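Local coordinates for protein extracellular ligand-binding receptor (Desulfitobacterium hafniense, PDB 4Q6B) that binds leucine and probably delivers it, as an extracellular substrate-binding protein, to an ABC transporter for amino-acid uptake, at residues Asp175-Tyr180 with Glu187-Lys192; Met145-Thr150 with Gly157-Phe162. One frame throughout, in Å; residues are numbered along the deposited sequence.

Contact 1: Asp175-Tyr180 with Glu187-Lys192; sequences DRFNYY and ERLYDK. With CA (calcium ion), chain E.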
loop_
_atom_site.group_PDB
_atom_site.type_symbol
_atom_site.label_atom_id
_atom_site.label_comp_id
_atom_site.label_asym_id
_atom_site.label_seq_id
_atom_site.Cartn_x
_atom_site.Cartn_y
_atom_site.Cartn_z
ATOM N N ASP A 175 -13.509 19.131 13.644
ATOM C CA ASP A 175 -13.927 19.690 12.354
ATOM C C ASP A 175 -13.449 18.761 11.257
ATOM O O ASP A 175 -12.420 18.137 11.385
ATOM C CB ASP A 175 -13.344 21.096 12.141
ATOM C CG ASP A 175 -13.949 21.831 10.934
ATOM O OD1 ASP A 175 -15.117 21.544 10.522
ATOM O OD2 ASP A 175 -13.251 22.755 10.416
ATOM N N ARG A 176 -14.215 18.653 10.184
ATOM C CA ARG A 176 -13.725 17.987 8.985
ATOM C C ARG A 176 -13.987 18.957 7.839
ATOM O O ARG A 176 -14.954 19.775 7.878
ATOM C CB ARG A 176 -14.422 16.620 8.761
ATOM C CG ARG A 176 -15.834 16.739 8.252
ATOM C CD ARG A 176 -16.276 15.444 7.579
ATOM N NE ARG A 176 -16.022 14.273 8.412
ATOM C CZ ARG A 176 -16.069 13.018 7.960
ATOM N NH1 ARG A 176 -15.829 11.996 8.781
ATOM N NH2 ARG A 176 -16.346 12.783 6.685
ATOM N N PHE A 177 -13.089 18.978 6.857
ATOM C CA PHE A 177 -13.213 19.919 5.724
ATOM C C PHE A 177 -12.549 19.339 4.481
ATOM O O PHE A 177 -11.686 18.451 4.586
ATOM C CB PHE A 177 -12.653 21.315 6.059
ATOM C CG PHE A 177 -11.122 21.388 6.120
ATOM C CD1 PHE A 177 -10.393 20.687 7.089
ATOM C CD2 PHE A 177 -10.403 22.164 5.195
ATOM C CE1 PHE A 177 -8.980 20.784 7.157
ATOM C CE2 PHE A 177 -8.990 22.259 5.264
ATOM C CZ PHE A 177 -8.282 21.550 6.231
ATOM N N ASN A 178 -12.972 19.805 3.304
ATOM C CA ASN A 178 -12.436 19.249 2.058
ATOM C C ASN A 178 -11.966 20.279 1.036
ATOM O O ASN A 178 -11.498 19.929 -0.072
ATOM C CB ASN A 178 -13.451 18.319 1.439
ATOM C CG ASN A 178 -14.738 19.035 1.048
ATOM O OD1 ASN A 178 -15.763 18.884 1.705
ATOM N ND2 ASN A 178 -14.690 19.802 -0.022
ATOM N N TYR A 179 -12.107 21.555 1.390
ATOM C CA TYR A 179 -11.708 22.630 0.488
ATOM C C TYR A 179 -11.386 23.888 1.269
ATOM O O TYR A 179 -12.097 24.208 2.225
ATOM C CB TYR A 179 -12.823 22.948 -0.508
ATOM C CG TYR A 179 -12.446 24.007 -1.536
ATOM C CD1 TYR A 179 -11.583 23.702 -2.569
ATOM C CD2 TYR A 179 -12.950 25.320 -1.477
ATOM C CE1 TYR A 179 -11.216 24.634 -3.514
ATOM C CE2 TYR A 179 -12.585 26.263 -2.426
ATOM C CZ TYR A 179 -11.715 25.923 -3.428
ATOM O OH TYR A 179 -11.354 26.831 -4.384
ATOM N N TYR A 180 -10.347 24.607 0.830
ATOM C CA TYR A 180 -10.126 26.001 1.225
ATOM C C TYR A 180 -9.672 26.774 -0.010
ATOM O O TYR A 180 -8.943 26.216 -0.836
ATOM C CB TYR A 180 -9.096 26.095 2.374
ATOM C CG TYR A 180 -7.727 25.568 2.038
ATOM C CD1 TYR A 180 -7.455 24.208 2.047
ATOM C CD2 TYR A 180 -6.702 26.431 1.723
ATOM C CE1 TYR A 180 -6.199 23.739 1.730
ATOM C CE2 TYR A 180 -5.451 25.967 1.397
ATOM C CZ TYR A 180 -5.213 24.630 1.394
ATOM O OH TYR A 180 -3.965 24.202 1.053
ATOM N N GLU A 187 -6.149 30.539 7.303
ATOM C CA GLU A 187 -5.963 31.287 8.554
ATOM C C GLU A 187 -7.236 31.333 9.390
ATOM O O GLU A 187 -7.188 31.160 10.613
ATOM C CB GLU A 187 -5.466 32.719 8.307
ATOM C CG GLU A 187 -3.998 32.777 7.966
ATOM C CD GLU A 187 -3.493 34.172 7.643
ATOM O OE1 GLU A 187 -4.306 35.090 7.436
ATOM O OE2 GLU A 187 -2.261 34.348 7.599
ATOM N N ARG A 188 -8.366 31.565 8.727
ATOM C CA ARG A 188 -9.648 31.691 9.400
ATOM C C ARG A 188 -10.046 30.317 9.965
ATOM O O ARG A 188 -10.502 30.225 11.122
ATOM C CB ARG A 188 -10.696 32.178 8.384
ATOM C CG ARG A 188 -12.057 32.550 8.973
ATOM C CD ARG A 188 -12.968 31.346 9.094
ATOM N NE ARG A 188 -13.059 30.586 7.848
ATOM C CZ ARG A 188 -13.746 29.450 7.734
ATOM N NH1 ARG A 188 -14.360 28.955 8.798
ATOM N NH2 ARG A 188 -13.801 28.790 6.574
ATOM N N LEU A 189 -9.875 29.250 9.176
ATOM C CA LEU A 189 -10.066 27.895 9.702
ATOM C C LEU A 189 -9.180 27.617 10.924
ATOM O O LEU A 189 -9.654 27.101 11.931
ATOM C CB LEU A 189 -9.810 26.819 8.635
ATOM C CG LEU A 189 -10.893 26.717 7.569
ATOM C CD1 LEU A 189 -10.299 26.065 6.307
ATOM C CD2 LEU A 189 -12.048 25.893 8.138
ATOM N N TYR A 190 -7.900 27.983 10.843
ATOM C CA TYR A 190 -6.958 27.720 11.948
ATOM C C TYR A 190 -7.393 28.480 13.213
ATOM O O TYR A 190 -7.283 27.945 14.342
ATOM C CB TYR A 190 -5.550 28.144 11.521
ATOM C CG TYR A 190 -4.426 27.865 12.493
ATOM C CD1 TYR A 190 -4.451 26.763 13.339
ATOM C CD2 TYR A 190 -3.321 28.713 12.545
ATOM C CE1 TYR A 190 -3.379 26.496 14.203
ATOM C CE2 TYR A 190 -2.251 28.461 13.431
ATOM C CZ TYR A 190 -2.302 27.358 14.237
ATOM O OH TYR A 190 -1.251 27.126 15.092
ATOM N N ASP A 191 -7.900 29.695 13.041
ATOM C CA ASP A 191 -8.489 30.405 14.177
ATOM C C ASP A 191 -9.665 29.659 14.838
ATOM O O ASP A 191 -9.761 29.568 16.093
ATOM C CB ASP A 191 -8.873 31.822 13.787
ATOM C CG ASP A 191 -7.677 32.762 13.741
ATOM O OD1 ASP A 191 -6.655 32.467 14.391
ATOM O OD2 ASP A 191 -7.774 33.817 13.070
ATOM N N LYS A 192 -10.523 29.072 14.007
ATOM C CA LYS A 192 -11.646 28.306 14.516
ATOM C C LYS A 192 -11.146 27.045 15.196
ATOM O O LYS A 192 -11.588 26.714 16.300
ATOM C CB LYS A 192 -12.608 27.956 13.387
ATOM C CG LYS A 192 -13.742 27.071 13.841
ATOM C CD LYS A 192 -14.732 26.834 12.728
ATOM C CE LYS A 192 -14.155 25.926 11.663
ATOM N NZ LYS A 192 -15.246 25.077 11.084
HETATM CA CA CA E . -16.442 21.473 8.480
HETATM O O HOH W 1 -14.965 23.292 8.111
HETATM O O HOH W 2 -17.132 19.692 9.980
HETATM O O HOH W 3 -16.961 22.224 5.846
HETATM O O HOH W 4 -17.966 20.347 7.257
HETATM O O HOH W 5 -17.665 22.757 9.699
#

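Contact 2: Met145-Thr150 with Gly157-Phe162; sequences MVIYYT and GLANAF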
loop_
_atom_site.group_PDB
_atom_site.type_symbol
_atom_site.label_atom_id
_atom_site.label_comp_id
_atom_site.label_asym_id
_atom_site.label_seq_id
_atom_site.Cartn_x
_atom_site.Cartn_y
_atom_site.Cartn_z
HETATM N N MSE A 145 -9.095 16.483 17.163
HETATM C CA MSE A 145 -8.355 16.527 15.904
HETATM C C MSE A 145 -9.244 17.037 14.760
HETATM O O MSE A 145 -10.492 17.045 14.843
HETATM C CB MSE A 145 -7.778 15.139 15.565
HETATM C CG MSE A 145 -6.630 14.726 16.517
HETATM SE SE MSE A 145 -5.869 13.076 15.951
HETATM C CE MSE A 145 -5.046 13.686 14.264
ATOM N N VAL A 146 -8.593 17.455 13.674
ATOM C CA VAL A 146 -9.288 17.907 12.451
ATOM C C VAL A 146 -8.987 16.930 11.316
ATOM O O VAL A 146 -7.899 16.389 11.255
ATOM C CB VAL A 146 -8.828 19.337 12.037
ATOM C CG1 VAL A 146 -9.297 19.722 10.617
ATOM C CG2 VAL A 146 -9.381 20.397 13.019
ATOM N N ILE A 147 -9.937 16.691 10.414
ATOM C CA ILE A 147 -9.675 15.801 9.277
ATOM C C ILE A 147 -9.822 16.619 7.996
ATOM O O ILE A 147 -10.875 17.223 7.756
ATOM C CB ILE A 147 -10.651 14.597 9.226
ATOM C CG1 ILE A 147 -10.443 13.661 10.431
ATOM C CG2 ILE A 147 -10.449 13.756 7.928
ATOM C CD1 ILE A 147 -11.514 12.560 10.474
ATOM N N TYR A 148 -8.767 16.655 7.173
ATOM C CA TYR A 148 -8.836 17.271 5.829
ATOM C C TYR A 148 -8.995 16.109 4.881
ATOM O O TYR A 148 -8.164 15.207 4.882
ATOM C CB TYR A 148 -7.516 18.002 5.516
ATOM C CG TYR A 148 -7.433 18.636 4.143
ATOM C CD1 TYR A 148 -8.505 19.363 3.606
ATOM C CD2 TYR A 148 -6.253 18.581 3.413
ATOM C CE1 TYR A 148 -8.414 19.997 2.325
ATOM C CE2 TYR A 148 -6.138 19.196 2.177
ATOM C CZ TYR A 148 -7.213 19.914 1.635
ATOM O OH TYR A 148 -7.119 20.505 0.395
ATOM N N TYR A 149 -10.053 16.082 4.082
ATOM C CA TYR A 149 -10.284 14.875 3.288
ATOM C C TYR A 149 -10.666 15.184 1.838
ATOM O O TYR A 149 -11.087 16.294 1.547
ATOM C CB TYR A 149 -11.361 13.990 3.944
ATOM C CG TYR A 149 -12.731 14.584 3.882
ATOM C CD1 TYR A 149 -13.656 14.171 2.913
ATOM C CD2 TYR A 149 -13.111 15.565 4.783
ATOM C CE1 TYR A 149 -14.894 14.757 2.823
ATOM C CE2 TYR A 149 -14.352 16.144 4.708
ATOM C CZ TYR A 149 -15.236 15.730 3.751
ATOM O OH TYR A 149 -16.482 16.310 3.685
ATOM N N THR A 150 -10.497 14.216 0.926
ATOM C CA THR A 150 -10.997 14.356 -0.431
ATOM C C THR A 150 -12.443 13.882 -0.475
ATOM O O THR A 150 -12.761 12.778 -0.019
ATOM C CB THR A 150 -10.164 13.543 -1.430
ATOM O OG1 THR A 150 -8.820 14.054 -1.434
ATOM C CG2 THR A 150 -10.748 13.640 -2.835
ATOM N N GLY A 157 -13.911 7.382 2.532
ATOM C CA GLY A 157 -13.613 6.086 3.116
ATOM C C GLY A 157 -12.595 6.102 4.238
ATOM O O GLY A 157 -12.863 5.573 5.340
ATOM N N LEU A 158 -11.418 6.674 3.968
ATOM C CA LEU A 158 -10.331 6.731 4.951
ATOM C C LEU A 158 -10.667 7.686 6.101
ATOM O O LEU A 158 -10.295 7.420 7.256
ATOM C CB LEU A 158 -9.007 7.132 4.281
ATOM C CG LEU A 158 -7.792 7.378 5.181
ATOM C CD1 LEU A 158 -7.456 6.165 5.994
ATOM C CD2 LEU A 158 -6.628 7.738 4.328
ATOM N N ALA A 159 -11.364 8.785 5.780
ATOM C CA ALA A 159 -11.835 9.754 6.772
ATOM C C ALA A 159 -12.811 9.116 7.759
ATOM O O ALA A 159 -12.661 9.318 8.977
ATOM C CB ALA A 159 -12.493 11.025 6.090
ATOM N N ASN A 160 -13.811 8.378 7.238
ATOM C CA ASN A 160 -14.787 7.734 8.114
ATOM C C ASN A 160 -14.158 6.620 8.963
ATOM O O ASN A 160 -14.499 6.496 10.141
ATOM C CB ASN A 160 -15.973 7.177 7.334
ATOM C CG ASN A 160 -16.824 8.264 6.736
ATOM O OD1 ASN A 160 -16.797 9.409 7.185
ATOM N ND2 ASN A 160 -17.586 7.914 5.715
ATOM N N ALA A 161 -13.289 5.813 8.354
ATOM C CA ALA A 161 -12.486 4.836 9.132
ATOM C C ALA A 161 -11.681 5.486 10.265
ATOM O O ALA A 161 -11.718 5.043 11.433
ATOM C CB ALA A 161 -11.556 4.024 8.219
ATOM N N PHE A 162 -10.938 6.537 9.944
ATOM C CA PHE A 162 -10.165 7.201 10.979
ATOM C C PHE A 162 -11.061 7.803 12.078
ATOM O O PHE A 162 -10.774 7.655 13.284
ATOM C CB PHE A 162 -9.198 8.253 10.426
ATOM C CG PHE A 162 -8.356 8.878 11.503
ATOM C CD1 PHE A 162 -7.258 8.211 12.024
ATOM C CD2 PHE A 162 -8.712 10.107 12.060
ATOM C CE1 PHE A 162 -6.508 8.774 13.050
ATOM C CE2 PHE A 162 -7.986 10.690 13.106
ATOM C CZ PHE A 162 -6.868 10.017 13.598
#

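Contact 1: Asp175-Tyr180 with Glu187-Lys192
Leu189 reaches from its helix toward Phe177 and Tyr180, while one turn further on Lys192 meets Asp175 beside a calcium ion. The helix belongs to an alpha/beta lobe of a periplasmic binding protein, in which strand 172-177 is an outermost strand of a mixed sheet; residues 187-192 run back at 161° to residues 175-177. The packed part is apolar and centres on one methyl: Leu189 CD1 lies 4.1 Å from Phe177 CD2, coming at the ring obliquely, and equally far from Tyr180 CB. Beyond that CB the Tyr180 ring leads away from the helix, and its hydroxyl is hydrogen-bonded to Asp217. Phe177 is further enclosed by Tyr148, stacked on its ring, by Trp193 and by Phe214 of helix 207-221.

The other side is polar and watery. The carboxylate of Asp175 divides its work: OD1 binds the calcium ion at 2.4 Å, whereas OD2 accepts a hydrogen bond from Trp193 NE1 and another from a metal-bound water. Lys192 adds a salt bridge, its NZ 3.1 Å from Asp175 OD2 with only weak hydrogen-bond geometry. Extended as far as CD, the lysine chain then bends at chi3 (71°), which brings NZ to the carboxylate with the two side chains crossing at about a right angle. The ammonium and the calcium together would be expected to keep Asp175 ionised. A methionine in place of Lys192 would probably leave the carboxylate to the metal, the indole and water, without its mate in the salt bridge. Five waters complete the coordination of the metal, evidence of how wet this side is, and the protein's remaining ligand is the backbone carbonyl Arg176 O, 2.3 Å from the calcium ion.

Contact 2: Met145-Thr150 with Gly157-Phe162
Phe162 CG stands anti to the backbone N (chi1 -177°), which sends the ring off its helix toward Met145 and Ile147 on the strand. From the strand, Met145, present as selenomethionine, answers with CG beside the backbone N (chi1 -70°) and a chain extended at chi2, which set its selenium beside the rim of that ring; the turn at chi3 then brings CE to within 4.2 Å of Phe162 CZ. SE lies 4.0 Å from Phe162 CZ, a Met-aromatic contact made at the edge and in the ring plane, with the two side chains about perpendicular. Ile147 reaches the same rim at another point: its CD1 is 4.0 Å from Phe162 CD2. The ring is thus met along its edge by two strand side chains, while Phe202 of the neighbouring strand 200-204 stacks on it and Leu137 of helix 126-139 also touches it.

Strand 144-149 and helix 153-168 are the first two elements of a beta-alpha-beta unit that strand 172-177 completes, and here residues 157-162 run back at 164° to residues 145-149, the closest approach of their axes 8.9 Å. Such close approach suits the small side chain of Ala159, whose CB faces the strand. Ile147 branches around it, CG2 lying 3.9 Å from Ala159 CB and CD1 passing by the carbonyl oxygen Ala159 O. Further along the strand, Tyr149 touches Ala159 chiefly through its own CB, at 3.8 Å from the alanine methyl, which meets the ring obliquely. No hydrogen bond joins the two segments, and all five touching residues are buried. The Tyr149 ring has another partner in Arg176, which makes a cation-pi contact with it, and the same arginine's NH1 is hydrogen-bonded to OD1 of Asn160 on the helix.

The two contacts come in series along the chain, contact 2 closing before contact 1 opens, and their centres lie about 14 Å apart on the same side of the molecule's centre. Each sets a helix against the strand that precedes it, and strands 144-149 and 172-177 are parallel neighbours in one seven-stranded sheet. Backbone hydrogen bonds probably join them directly: Phe177 N to Ile147 O at 3.0 Å and Tyr149 N to Phe177 O at 2.9 Å. Helix 153-168 leads from the strand of contact 2 to that of contact 1. This stepwise build forms one edge of a lobe of the leucine-binding protein, where contact 1 adds a calcium site at the sheet's outermost strand.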